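Local coordinates for cyclic nucleotide-binding protein (Ruegeria pomeroyi, PDB 3FX3) that probably binds DNA as a Crp-type transcription regulator whose sensory domain has the cyclic nucleotide-binding fold, at residues 50-55 and 88-93; 44-49 and 95-100; 32-37 and 108-113. All coordinates share one frame; numbering follows the deposited sequence.

Interaction 1: residues 50-55 and 88-93; sequences EKAQAI and EAVALR
Glu-88, at the start of helix 88-93, meets Ile-55 through the aliphatic part of its side chain: CG of Glu-88 lies 3.9 Å from CG2 of Ile-55, and the two side chains cross at about a right angle. A bend at chi2 (88°) leads the carboxylate away from the isoleucine, toward Ser-85, which bonds OE2, and His-140 of the second subunit, which bonds OE1. Ile-55 also reaches the helix backbone, its CD1 standing 4.0 Å from CA of Glu-88. Val-90 presents both methyls to Ala-52, with CG2 3.8 Å from CB of Ala-52 and CG1 slightly farther off. With CG2 anti to the backbone N (CG1 at chi1 61°), the two branches lie against this small side chain together.

Ala-91 points toward residues 50-55 and fits between their two inward-facing side chains. Its CB is 3.4 Å from CG1 of Ile-55, tighter than ordinary van der Waals contact, while its CA packs on the methyl of Ala-52. The backbones come close here, the CA atoms of Ala-52 and Ala-91 being 5.0 Å apart. Ala-52 is the centre of an inverse gamma turn; a single water, 2.6 Å from O of Ala-52 and 2.7 Å from O of Ala-91, links the two carbonyls, and Ser-114 OG is a further partner of Ala-52 O. The far side of the helix, at Ala-89 and Leu-92, packs on Ala-133 of the second subunit, and Leu-92 also on helix 114-123. A short helix directly after strand 84-86, followed by the loop at 95-100, is consistent with the phosphate-binding cassette of cyclic nucleotide-binding domains.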
ATOM      1  N   GLU B  50      20.450 -18.493  -1.889  1.00 30.39           N
ATOM      2  CA  GLU B  50      21.055 -18.255  -3.196  1.00 30.40           C
ATOM      3  C   GLU B  50      21.129 -16.741  -3.491  1.00 31.10           C
ATOM      4  O   GLU B  50      20.478 -15.959  -2.808  1.00 30.70           O
ATOM      5  CB  GLU B  50      20.281 -19.007  -4.279  1.00 30.39           C
ATOM      6  CG  GLU B  50      20.405 -20.553  -4.137  1.00 28.59           C
ATOM      7  CD  GLU B  50      19.554 -21.328  -5.144  1.00 27.64           C
ATOM      8  OE1 GLU B  50      18.669 -20.745  -5.828  1.00 25.77           O
ATOM      9  OE2 GLU B  50      19.772 -22.538  -5.271  1.00 27.00           O
ATOM     10  N   LYS B  51      21.934 -16.340  -4.477  1.00 32.09           N
ATOM     11  CA  LYS B  51      22.071 -14.920  -4.856  1.00 33.48           C
ATOM     12  C   LYS B  51      20.856 -14.467  -5.628  1.00 32.71           C
ATOM     13  O   LYS B  51      20.363 -15.183  -6.495  1.00 32.27           O
ATOM     14  CB  LYS B  51      23.276 -14.688  -5.776  1.00 34.32           C
ATOM     15  CG  LYS B  51      24.598 -14.987  -5.162  1.00 39.21           C
ATOM     16  CD  LYS B  51      25.763 -14.680  -6.152  1.00 44.35           C
ATOM     17  CE  LYS B  51      27.011 -15.551  -5.869  1.00 46.27           C
ATOM     18  NZ  LYS B  51      28.187 -15.147  -6.741  1.00 49.25           N
ATOM     19  N   ALA B  52      20.392 -13.259  -5.348  1.00 32.74           N
ATOM     20  CA  ALA B  52      19.194 -12.739  -5.997  1.00 32.57           C
ATOM     21  C   ALA B  52      19.599 -12.091  -7.323  1.00 32.84           C
ATOM     22  O   ALA B  52      19.860 -10.896  -7.385  1.00 35.49           O
ATOM     23  CB  ALA B  52      18.489 -11.723  -5.091  1.00 32.20           C
ATOM     24  N   GLN B  53      19.615 -12.851  -8.399  1.00 32.13           N
ATOM     25  CA  GLN B  53      20.198 -12.366  -9.637  1.00 31.97           C
ATOM     26  C   GLN B  53      19.167 -11.834 -10.613  1.00 30.50           C
ATOM     27  O   GLN B  53      19.531 -11.372 -11.673  1.00 30.05           O
ATOM     28  CB  GLN B  53      20.953 -13.498 -10.316  1.00 32.46           C
ATOM     29  CG  GLN B  53      22.119 -14.020  -9.528  1.00 35.65           C
ATOM     30  CD  GLN B  53      22.660 -15.296 -10.152  1.00 38.52           C
ATOM     31  OE1 GLN B  53      21.939 -16.330 -10.270  1.00 38.38           O
ATOM     32  NE2 GLN B  53      23.906 -15.226 -10.599  1.00 36.30           N
ATOM     33  N   ALA B  54      17.890 -11.922 -10.262  1.00 29.29           N
ATOM     34  CA  ALA B  54      16.818 -11.450 -11.119  1.00 28.50           C
ATOM     35  C   ALA B  54      15.640 -11.062 -10.269  1.00 28.26           C
ATOM     36  O   ALA B  54      15.524 -11.489  -9.091  1.00 28.45           O
ATOM     37  CB  ALA B  54      16.392 -12.549 -12.136  1.00 28.27           C
ATOM     38  N   ILE B  55      14.773 -10.248 -10.861  1.00 26.91           N
ATOM     39  CA  ILE B  55      13.482  -9.938 -10.297  1.00 26.96           C
ATOM     40  C   ILE B  55      12.467 -10.722 -11.119  1.00 26.04           C
ATOM     41  O   ILE B  55      12.621 -10.856 -12.327  1.00 25.83           O
ATOM     42  CB  ILE B  55      13.178  -8.436 -10.385  1.00 27.06           C
ATOM     43  CG1 ILE B  55      14.241  -7.627  -9.608  1.00 29.46           C
ATOM     44  CG2 ILE B  55      11.815  -8.136  -9.824  1.00 27.03           C
ATOM     45  CD1 ILE B  55      14.106  -6.094  -9.794  1.00 29.79           C
ATOM     46  N   GLU B  88      11.862  -7.798  -5.800  1.00 27.33           N
ATOM     47  CA  GLU B  88      12.435  -6.490  -6.134  1.00 27.32           C
ATOM     48  C   GLU B  88      13.431  -6.055  -5.070  1.00 27.39           C
ATOM     49  O   GLU B  88      14.584  -5.747  -5.397  1.00 27.04           O
ATOM     50  CB  GLU B  88      11.367  -5.385  -6.297  1.00 27.50           C
ATOM     51  CG  GLU B  88      10.265  -5.645  -7.310  1.00 27.67           C
ATOM     52  CD  GLU B  88       9.056  -6.391  -6.748  1.00 29.74           C
ATOM     53  OE1 GLU B  88       9.141  -6.976  -5.648  1.00 29.54           O
ATOM     54  OE2 GLU B  88       8.005  -6.395  -7.424  1.00 34.07           O
ATOM     55  N   ALA B  89      13.005  -6.046  -3.808  1.00 26.73           N
ATOM     56  CA  ALA B  89      13.849  -5.528  -2.731  1.00 27.06           C
ATOM     57  C   ALA B  89      15.160  -6.302  -2.629  1.00 28.08           C
ATOM     58  O   ALA B  89      16.259  -5.711  -2.525  1.00 27.01           O
ATOM     59  CB  ALA B  89      13.099  -5.541  -1.364  1.00 26.16           C
ATOM     60  N   VAL B  90      15.070  -7.638  -2.628  1.00 28.30           N
ATOM     61  CA  VAL B  90      16.263  -8.414  -2.387  1.00 27.62           C
ATOM     62  C   VAL B  90      17.223  -8.334  -3.567  1.00 27.51           C
ATOM     63  O   VAL B  90      18.449  -8.356  -3.387  1.00 26.81           O
ATOM     64  CB  VAL B  90      15.937  -9.876  -1.943  1.00 28.61           C
ATOM     65  CG1 VAL B  90      15.152 -10.645  -3.001  1.00 28.87           C
ATOM     66  CG2 VAL B  90      17.219 -10.569  -1.645  1.00 28.83           C
ATOM     67  N   ALA B  91      16.679  -8.190  -4.774  1.00 27.19           N
ATOM     68  CA  ALA B  91      17.500  -8.059  -5.938  1.00 27.48           C
ATOM     69  C   ALA B  91      18.255  -6.706  -5.907  1.00 28.29           C
ATOM     70  O   ALA B  91      19.436  -6.647  -6.219  1.00 28.11           O
ATOM     71  CB  ALA B  91      16.661  -8.201  -7.222  1.00 26.76           C
ATOM     72  N   LEU B  92      17.584  -5.637  -5.493  1.00 27.82           N
ATOM     73  CA  LEU B  92      18.249  -4.344  -5.437  1.00 28.40           C
ATOM     74  C   LEU B  92      19.231  -4.265  -4.242  1.00 28.74           C
ATOM     75  O   LEU B  92      20.214  -3.548  -4.291  1.00 29.32           O
ATOM     76  CB  LEU B  92      17.211  -3.223  -5.379  1.00 27.21           C
ATOM     77  CG  LEU B  92      16.283  -3.079  -6.588  1.00 27.88           C
ATOM     78  CD1 LEU B  92      15.306  -1.935  -6.308  1.00 23.93           C
ATOM     79  CD2 LEU B  92      17.075  -2.804  -7.804  1.00 28.42           C
ATOM     80  N   ARG B  93      18.979  -4.985  -3.163  1.00 29.82           N
ATOM     81  CA  ARG B  93      19.937  -5.006  -2.060  1.00 30.78           C
ATOM     82  C   ARG B  93      21.054  -5.984  -2.295  1.00 31.51           C
ATOM     83  O   ARG B  93      22.051  -5.972  -1.583  1.00 30.37           O
ATOM     84  CB  ARG B  93      19.267  -5.342  -0.737  1.00 30.92           C
ATOM     85  CG  ARG B  93      18.445  -4.210  -0.236  1.00 32.02           C
ATOM     86  CD  ARG B  93      17.340  -4.673   0.674  1.00 34.15           C
ATOM     87  NE  ARG B  93      16.629  -3.529   1.260  1.00 34.50           N
ATOM     88  CZ  ARG B  93      15.531  -3.634   1.996  1.00 36.50           C
ATOM     89  NH1 ARG B  93      15.015  -4.828   2.242  1.00 37.40           N
ATOM     90  NH2 ARG B  93      14.953  -2.553   2.507  1.00 36.89           N
TER
HETATM   91  O   HOH W   1      21.086  -8.579  -7.136  1.00 44.11           O

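Interaction 2: residues 44-49 and 95-100; sequences TLFLQE and TPYPVS
Phe-46 and Tyr-97 lie face to face, their ring centroids 3.7 Å apart and their planes 11° from parallel. CD1 of Phe-46 sits over the middle of the tyrosine ring, and CZ of Tyr-97 over that of the phenylalanine. A chi1 of 56° sets CG of Phe-46 between its backbone N and carbonyl carbon, raising the ring against its partner, while O of Val-99 meets the ring edge in plane, 3.4 Å from CE1 of Phe-46. Two nearly straight hydrogen bonds fasten the loops: the backbone N of Gln-48 donates to OG of Ser-100 (2.9 Å), and N of Glu-49 to O of Tyr-97 (2.8 Å), tilted 15° from the carbonyl plane. The extended Gln-48 side chain runs past Pro-98, its CG 3.4 Å from O of Pro-98, and its OE1 accepts from N of Met-68; Glu-49 bends at chi2 to bring OE1 beside CB of Pro-96.

Leu-45 and Phe-46 form a classic beta bulge opposite Ala-101 of strand 100-103, into which residues 95-100 lead. Tyr-97 OH bonds His-56 of strand 54-58, its ring rests on Val-90 of helix 88-93, and Gln-48, Val-99 and Ser-100 pack on strand 62-68.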
ATOM      1  N   THR B  44      11.580 -26.000  -8.496  1.00 25.66           N
ATOM      2  CA  THR B  44      12.242 -24.896  -7.829  1.00 26.65           C
ATOM      3  C   THR B  44      12.579 -23.734  -8.799  1.00 27.03           C
ATOM      4  O   THR B  44      13.130 -23.966  -9.879  1.00 27.01           O
ATOM      5  CB  THR B  44      13.535 -25.379  -7.162  1.00 26.97           C
ATOM      6  OG1 THR B  44      13.196 -26.282  -6.108  1.00 29.72           O
ATOM      7  CG2 THR B  44      14.371 -24.215  -6.599  1.00 26.21           C
ATOM      8  N   LEU B  45      12.226 -22.507  -8.404  1.00 26.81           N
ATOM      9  CA  LEU B  45      12.672 -21.284  -9.100  1.00 26.90           C
ATOM     10  C   LEU B  45      13.958 -20.817  -8.475  1.00 27.23           C
ATOM     11  O   LEU B  45      14.892 -20.485  -9.180  1.00 27.08           O
ATOM     12  CB  LEU B  45      11.648 -20.154  -8.990  1.00 26.83           C
ATOM     13  CG  LEU B  45      10.398 -20.215  -9.867  1.00 26.09           C
ATOM     14  CD1 LEU B  45       9.450 -21.332  -9.398  1.00 24.82           C
ATOM     15  CD2 LEU B  45       9.696 -18.851  -9.848  1.00 26.11           C
ATOM     16  N   PHE B  46      13.986 -20.777  -7.138  1.00 26.91           N
ATOM     17  CA  PHE B  46      15.195 -20.513  -6.410  1.00 26.79           C
ATOM     18  C   PHE B  46      15.065 -21.010  -5.002  1.00 26.66           C
ATOM     19  O   PHE B  46      13.983 -21.269  -4.521  1.00 26.68           O
ATOM     20  CB  PHE B  46      15.551 -19.022  -6.405  1.00 26.80           C
ATOM     21  CG  PHE B  46      14.458 -18.107  -5.870  1.00 26.78           C
ATOM     22  CD1 PHE B  46      14.303 -17.899  -4.508  1.00 26.63           C
ATOM     23  CD2 PHE B  46      13.624 -17.420  -6.738  1.00 27.36           C
ATOM     24  CE1 PHE B  46      13.308 -17.052  -4.021  1.00 28.03           C
ATOM     25  CE2 PHE B  46      12.621 -16.564  -6.261  1.00 26.54           C
ATOM     26  CZ  PHE B  46      12.469 -16.376  -4.908  1.00 26.46           C
ATOM     27  N   LEU B  47      16.202 -21.090  -4.343  1.00 27.55           N
ATOM     28  CA  LEU B  47      16.291 -21.545  -2.973  1.00 28.31           C
ATOM     29  C   LEU B  47      16.848 -20.446  -2.061  1.00 28.90           C
ATOM     30  O   LEU B  47      17.699 -19.632  -2.454  1.00 28.15           O
ATOM     31  CB  LEU B  47      17.201 -22.788  -2.888  1.00 27.99           C
ATOM     32  CG  LEU B  47      16.744 -24.065  -3.595  1.00 28.72           C
ATOM     33  CD1 LEU B  47      17.829 -25.189  -3.440  1.00 21.93           C
ATOM     34  CD2 LEU B  47      15.347 -24.510  -3.027  1.00 26.45           C
ATOM     35  N   GLN B  48      16.349 -20.474  -0.831  1.00 29.74           N
ATOM     36  CA  GLN B  48      16.865 -19.713   0.282  1.00 30.11           C
ATOM     37  C   GLN B  48      18.395 -19.737   0.310  1.00 30.04           C
ATOM     38  O   GLN B  48      18.975 -20.776   0.135  1.00 29.50           O
ATOM     39  CB  GLN B  48      16.332 -20.360   1.558  1.00 30.56           C
ATOM     40  CG  GLN B  48      16.020 -19.426   2.649  1.00 33.38           C
ATOM     41  CD  GLN B  48      15.445 -20.118   3.893  1.00 34.89           C
ATOM     42  OE1 GLN B  48      14.437 -20.842   3.843  1.00 34.55           O
ATOM     43  NE2 GLN B  48      16.100 -19.891   5.012  1.00 36.83           N
ATOM     44  N   GLU B  49      19.000 -18.576   0.563  1.00 30.11           N
ATOM     45  CA  GLU B  49      20.438 -18.331   0.578  1.00 30.86           C
ATOM     46  C   GLU B  49      21.120 -18.192  -0.785  1.00 30.47           C
ATOM     47  O   GLU B  49      22.264 -17.803  -0.828  1.00 30.54           O
ATOM     48  CB  GLU B  49      21.216 -19.351   1.441  1.00 31.55           C
ATOM     49  CG  GLU B  49      20.668 -19.517   2.849  1.00 34.13           C
ATOM     50  CD  GLU B  49      20.537 -18.198   3.603  1.00 38.73           C
ATOM     51  OE1 GLU B  49      21.407 -17.297   3.430  1.00 39.56           O
ATOM     52  OE2 GLU B  49      19.551 -18.073   4.362  1.00 42.11           O
ATOM     53  N   THR B  95      21.114  -9.063  -1.443  1.00 34.57           N
ATOM     54  CA  THR B  95      21.303  -9.922  -0.292  1.00 35.23           C
ATOM     55  C   THR B  95      20.746 -11.337  -0.605  1.00 34.13           C
ATOM     56  O   THR B  95      19.998 -11.521  -1.548  1.00 33.69           O
ATOM     57  CB  THR B  95      20.652  -9.318   0.991  1.00 35.43           C
ATOM     58  OG1 THR B  95      19.328  -8.880   0.679  1.00 36.93           O
ATOM     59  CG2 THR B  95      21.511  -8.111   1.580  1.00 36.04           C
ATOM     60  N   PRO B  96      21.141 -12.339   0.181  1.00 32.73           N
ATOM     61  CA  PRO B  96      20.736 -13.706  -0.153  1.00 32.25           C
ATOM     62  C   PRO B  96      19.219 -13.906   0.009  1.00 31.85           C
ATOM     63  O   PRO B  96      18.607 -13.268   0.848  1.00 31.78           O
ATOM     64  CB  PRO B  96      21.531 -14.568   0.847  1.00 32.46           C
ATOM     65  CG  PRO B  96      22.731 -13.691   1.265  1.00 32.71           C
ATOM     66  CD  PRO B  96      22.113 -12.285   1.282  1.00 33.10           C
ATOM     67  N   TYR B  97      18.617 -14.766  -0.804  1.00 30.88           N
ATOM     68  CA  TYR B  97      17.184 -15.006  -0.714  1.00 30.49           C
ATOM     69  C   TYR B  97      16.822 -15.469   0.695  1.00 29.87           C
ATOM     70  O   TYR B  97      17.459 -16.383   1.215  1.00 30.26           O
ATOM     71  CB  TYR B  97      16.741 -16.066  -1.704  1.00 30.16           C
ATOM     72  CG  TYR B  97      16.587 -15.619  -3.134  1.00 29.94           C
ATOM     73  CD1 TYR B  97      15.720 -14.590  -3.464  1.00 31.44           C
ATOM     74  CD2 TYR B  97      17.283 -16.249  -4.172  1.00 30.12           C
ATOM     75  CE1 TYR B  97      15.553 -14.172  -4.777  1.00 29.95           C
ATOM     76  CE2 TYR B  97      17.103 -15.844  -5.524  1.00 30.67           C
ATOM     77  CZ  TYR B  97      16.210 -14.800  -5.800  1.00 31.80           C
ATOM     78  OH  TYR B  97      15.989 -14.355  -7.100  1.00 33.75           O
ATOM     79  N   PRO B  98      15.812 -14.837   1.323  1.00 29.69           N
ATOM     80  CA  PRO B  98      15.360 -15.227   2.655  1.00 30.24           C
ATOM     81  C   PRO B  98      14.318 -16.344   2.599  1.00 30.03           C
ATOM     82  O   PRO B  98      13.943 -16.872   3.631  1.00 31.80           O
ATOM     83  CB  PRO B  98      14.734 -13.934   3.208  1.00 30.48           C
ATOM     84  CG  PRO B  98      14.256 -13.212   2.032  1.00 29.60           C
ATOM     85  CD  PRO B  98      15.134 -13.609   0.864  1.00 30.01           C
ATOM     86  N   VAL B  99      13.871 -16.682   1.389  1.00 29.73           N
ATOM     87  CA  VAL B  99      12.866 -17.705   1.149  1.00 28.11           C
ATOM     88  C   VAL B  99      13.229 -18.495  -0.103  1.00 28.17           C
ATOM     89  O   VAL B  99      14.089 -18.068  -0.908  1.00 27.23           O
ATOM     90  CB  VAL B  99      11.458 -17.102   0.983  1.00 28.44           C
ATOM     91  CG1 VAL B  99      11.017 -16.387   2.271  1.00 28.82           C
ATOM     92  CG2 VAL B  99      11.396 -16.162  -0.200  1.00 26.76           C
ATOM     93  N   SER B 100      12.592 -19.659  -0.251  1.00 27.24           N
ATOM     94  CA  SER B 100      12.624 -20.418  -1.494  1.00 26.68           C
ATOM     95  C   SER B 100      11.345 -20.159  -2.252  1.00 26.81           C
ATOM     96  O   SER B 100      10.369 -19.717  -1.664  1.00 26.40           O
ATOM     97  CB  SER B 100      12.760 -21.905  -1.182  1.00 26.98           C
ATOM     98  OG  SER B 100      13.958 -22.126  -0.458  1.00 26.14           O
TER

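Interaction 3: residues 32-37 and 108-113; sequences SQAVWR and EVMHIP. With PO4 (phosphate ion), chain F.
Val-35 and Arg-37 form hydrogen-bonded antiparallel pairs with His-111 and Val-109, the strand segments running 155° apart and joined by four backbone bonds, among them Val-35 N to His-111 O at 2.8 Å. Between them, in the non-hydrogen-bonded pair, Trp-36 lies alongside Met-110, a selenomethionine. CG of Met-110 stands 3.6 Å from the centroid of the Trp-36 six-membered ring, 12° off its normal, a CH-pi contact over the face; SE approaches the same ring obliquely. CG lies anti to the backbone N of Met-110 (chi1 -170°), where it also presses on CB of Ala-34 at a tight 3.4 Å. On the sheet face of Val-35, CB of Arg-37 meets the His-111 ring at its edge, in plane, and CG of Arg-37 lies 3.8 Å from CD2 of His-111. The guanidinium folds back over CG1 of Val-35, with NH1 of Arg-37 donating to O of Trp-36 (3.2 Å) from above the carbonyl plane. OG of Ser-32 donates to O3 of a phosphate ion (2.9 Å), probably from the crystallisation liquor, which Lys-10 also binds.

His-111 is fixed at both nitrogens, by Tyr-39 and His-56. Strand 35-39 is outermost in its sheet, strand 107-113 pairs next with 54-58, and helices 7-13 and 24-31 pack on Met-110.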
ATOM      1  N   SER B  32      12.798  -6.285 -23.227  1.00 29.72           N
ATOM      2  CA  SER B  32      13.543  -6.961 -24.293  1.00 30.54           C
ATOM      3  C   SER B  32      14.760  -7.697 -23.757  1.00 30.12           C
ATOM      4  O   SER B  32      15.321  -8.486 -24.473  1.00 29.04           O
ATOM      5  CB  SER B  32      14.012  -5.977 -25.379  1.00 31.34           C
ATOM      6  OG  SER B  32      12.945  -5.619 -26.255  1.00 35.10           O
ATOM      7  N   GLN B  33      15.158  -7.429 -22.505  1.00 30.00           N
ATOM      8  CA  GLN B  33      16.284  -8.120 -21.893  1.00 30.20           C
ATOM      9  C   GLN B  33      15.828  -9.202 -20.910  1.00 29.83           C
ATOM     10  O   GLN B  33      16.639  -9.762 -20.180  1.00 29.99           O
ATOM     11  CB  GLN B  33      17.188  -7.096 -21.226  1.00 30.59           C
ATOM     12  CG  GLN B  33      17.849  -6.205 -22.275  1.00 33.33           C
ATOM     13  CD  GLN B  33      18.656  -5.119 -21.658  1.00 36.31           C
ATOM     14  OE1 GLN B  33      19.804  -5.345 -21.278  1.00 39.71           O
ATOM     15  NE2 GLN B  33      18.076  -3.912 -21.552  1.00 37.59           N
ATOM     16  N   ALA B  34      14.542  -9.517 -20.913  1.00 28.46           N
ATOM     17  CA  ALA B  34      14.023 -10.538 -20.029  1.00 28.36           C
ATOM     18  C   ALA B  34      14.526 -11.936 -20.408  1.00 27.86           C
ATOM     19  O   ALA B  34      14.849 -12.197 -21.565  1.00 27.58           O
ATOM     20  CB  ALA B  34      12.504 -10.513 -20.081  1.00 28.77           C
ATOM     21  N   VAL B  35      14.594 -12.822 -19.422  1.00 27.42           N
ATOM     22  CA  VAL B  35      14.825 -14.258 -19.643  1.00 26.91           C
ATOM     23  C   VAL B  35      13.504 -14.986 -19.342  1.00 27.19           C
ATOM     24  O   VAL B  35      12.945 -14.862 -18.256  1.00 27.55           O
ATOM     25  CB  VAL B  35      15.964 -14.795 -18.744  1.00 27.33           C
ATOM     26  CG1 VAL B  35      16.139 -16.309 -18.935  1.00 27.72           C
ATOM     27  CG2 VAL B  35      17.279 -14.085 -19.073  1.00 25.82           C
ATOM     28  N   TRP B  36      12.999 -15.734 -20.303  1.00 27.60           N
ATOM     29  CA  TRP B  36      11.700 -16.370 -20.164  1.00 28.49           C
ATOM     30  C   TRP B  36      11.872 -17.829 -19.777  1.00 28.29           C
ATOM     31  O   TRP B  36      12.597 -18.540 -20.436  1.00 28.57           O
ATOM     32  CB  TRP B  36      10.924 -16.260 -21.476  1.00 28.99           C
ATOM     33  CG  TRP B  36      10.757 -14.851 -21.907  1.00 30.25           C
ATOM     34  CD1 TRP B  36      11.626 -14.114 -22.683  1.00 30.95           C
ATOM     35  CD2 TRP B  36       9.671 -13.975 -21.574  1.00 30.59           C
ATOM     36  NE1 TRP B  36      11.132 -12.844 -22.843  1.00 32.93           N
ATOM     37  CE2 TRP B  36       9.938 -12.735 -22.171  1.00 30.71           C
ATOM     38  CE3 TRP B  36       8.490 -14.129 -20.845  1.00 29.78           C
ATOM     39  CZ2 TRP B  36       9.056 -11.666 -22.082  1.00 30.80           C
ATOM     40  CZ3 TRP B  36       7.635 -13.073 -20.748  1.00 29.57           C
ATOM     41  CH2 TRP B  36       7.921 -11.847 -21.348  1.00 31.01           C
ATOM     42  N   ARG B  37      11.236 -18.265 -18.686  1.00 28.60           N
ATOM     43  CA  ARG B  37      11.334 -19.643 -18.253  1.00 28.47           C
ATOM     44  C   ARG B  37       9.983 -20.250 -17.907  1.00 28.86           C
ATOM     45  O   ARG B  37       9.100 -19.562 -17.408  1.00 28.21           O
ATOM     46  CB  ARG B  37      12.254 -19.765 -17.043  1.00 27.96           C
ATOM     47  CG  ARG B  37      13.710 -19.427 -17.308  1.00 31.74           C
ATOM     48  CD  ARG B  37      14.349 -20.465 -18.207  1.00 36.14           C
ATOM     49  NE  ARG B  37      15.785 -20.261 -18.335  1.00 38.12           N
ATOM     50  CZ  ARG B  37      16.392 -19.757 -19.411  1.00 40.86           C
ATOM     51  NH1 ARG B  37      15.695 -19.373 -20.500  1.00 40.66           N
ATOM     52  NH2 ARG B  37      17.715 -19.613 -19.396  1.00 40.71           N
ATOM     53  N   GLU B 108       4.695 -20.042 -16.104  1.00 30.55           N
ATOM     54  CA  GLU B 108       5.612 -19.283 -16.953  1.00 30.33           C
ATOM     55  C   GLU B 108       6.011 -18.052 -16.171  1.00 28.62           C
ATOM     56  O   GLU B 108       5.163 -17.406 -15.584  1.00 27.12           O
ATOM     57  CB  GLU B 108       4.937 -18.829 -18.251  1.00 31.00           C
ATOM     58  CG  GLU B 108       4.809 -19.932 -19.244  1.00 36.69           C
ATOM     59  CD  GLU B 108       4.076 -19.507 -20.505  1.00 42.76           C
ATOM     60  OE1 GLU B 108       4.054 -18.287 -20.843  1.00 46.51           O
ATOM     61  OE2 GLU B 108       3.525 -20.424 -21.163  1.00 48.07           O
ATOM     62  N   VAL B 109       7.302 -17.735 -16.180  1.00 27.54           N
ATOM     63  CA  VAL B 109       7.836 -16.592 -15.471  1.00 25.85           C
ATOM     64  C   VAL B 109       8.734 -15.788 -16.412  1.00 25.54           C
ATOM     65  O   VAL B 109       9.426 -16.332 -17.276  1.00 25.75           O
ATOM     66  CB  VAL B 109       8.608 -17.037 -14.240  1.00 26.19           C
ATOM     67  CG1 VAL B 109       9.169 -15.826 -13.453  1.00 26.16           C
ATOM     68  CG2 VAL B 109       7.743 -17.937 -13.363  1.00 25.54           C
HETATM   69  N   MSE B 110       8.711 -14.476 -16.229  1.00 25.66           N
HETATM   70  CA  MSE B 110       9.635 -13.581 -16.859  1.00 25.66           C
HETATM   71  C   MSE B 110      10.625 -13.111 -15.813  1.00 25.13           C
HETATM   72  O   MSE B 110      10.251 -12.506 -14.798  1.00 26.05           O
HETATM   73  CB  MSE B 110       8.898 -12.370 -17.434  1.00 25.92           C
HETATM   74  CG  MSE B 110       9.788 -11.504 -18.326  1.00 26.46           C
HETATM   75 SE   MSE B 110       8.919  -9.816 -18.756  0.80 25.59          SE
HETATM   76  CE  MSE B 110       9.004  -8.981 -16.997  1.00 25.38           C
ATOM     77  N   HIS B 111      11.891 -13.352 -16.062  1.00 25.35           N
ATOM     78  CA  HIS B 111      12.936 -12.937 -15.127  1.00 25.98           C
ATOM     79  C   HIS B 111      13.686 -11.735 -15.728  1.00 25.53           C
ATOM     80  O   HIS B 111      14.178 -11.810 -16.843  1.00 26.05           O
ATOM     81  CB  HIS B 111      13.938 -14.080 -14.897  1.00 25.62           C
ATOM     82  CG  HIS B 111      13.339 -15.348 -14.375  1.00 25.69           C
ATOM     83  ND1 HIS B 111      13.100 -15.565 -13.035  1.00 23.87           N
ATOM     84  CD2 HIS B 111      13.042 -16.516 -15.001  1.00 26.93           C
ATOM     85  CE1 HIS B 111      12.593 -16.776 -12.874  1.00 23.25           C
ATOM     86  NE2 HIS B 111      12.583 -17.387 -14.040  1.00 23.59           N
ATOM     87  N   ILE B 112      13.807 -10.658 -14.975  1.00 26.31           N
ATOM     88  CA  ILE B 112      14.616  -9.509 -15.392  1.00 26.27           C
ATOM     89  C   ILE B 112      15.936  -9.570 -14.638  1.00 25.74           C
ATOM     90  O   ILE B 112      15.934  -9.476 -13.407  1.00 24.86           O
ATOM     91  CB  ILE B 112      13.952  -8.193 -15.048  1.00 26.63           C
ATOM     92  CG1 ILE B 112      12.568  -8.084 -15.698  1.00 28.10           C
ATOM     93  CG2 ILE B 112      14.842  -7.022 -15.544  1.00 27.25           C
ATOM     94  CD1 ILE B 112      12.597  -8.176 -17.202  1.00 25.58           C
ATOM     95  N   PRO B 113      17.061  -9.739 -15.354  1.00 25.14           N
ATOM     96  CA  PRO B 113      18.314  -9.821 -14.600  1.00 25.88           C
ATOM     97  C   PRO B 113      18.567  -8.546 -13.803  1.00 26.19           C
ATOM     98  O   PRO B 113      18.358  -7.463 -14.304  1.00 24.80           O
ATOM     99  CB  PRO B 113      19.392 -10.018 -15.666  1.00 25.75           C
ATOM    100  CG  PRO B 113      18.674 -10.457 -16.879  1.00 26.75           C
ATOM    101  CD  PRO B 113      17.241  -9.961 -16.789  1.00 25.21           C
TER
HETATM  102  P   PO4 F 235      12.820  -9.420 -27.422  1.00 75.68           P
HETATM  103  O1  PO4 F 235      14.179  -9.657 -26.787  1.00 75.14           O
HETATM  104  O2  PO4 F 235      11.680  -9.676 -26.446  1.00 73.15           O
HETATM  105  O3  PO4 F 235      12.818  -7.997 -27.949  1.00 72.98           O
HETATM  106  O4  PO4 F 235      12.616 -10.422 -28.542  1.00 76.35           O

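In the fold
All three contacts lie in or against the beta roll of the cyclic nucleotide-binding region. Interaction 1 is the most buried: apolar side chains, two of them alanines, pack a helix against a loop and the start of a strand, next to the second subunit; interactions 2 and 3 are partly buried and touch no other chain of the assembly. Interaction 3 relies on regular strand pairing, whereas interaction 2 joins irregular loops by ring stacking and two separate hydrogen bonds from backbone N atoms. Residues 50-55 connect them: Glu-50 O probably bonds Tyr-97 N, and Ile-55 N probably bonds Ile-112 O in the neighbouring strand. Along the chain, interaction 1 nests inside interaction 2, and both inside interaction 3.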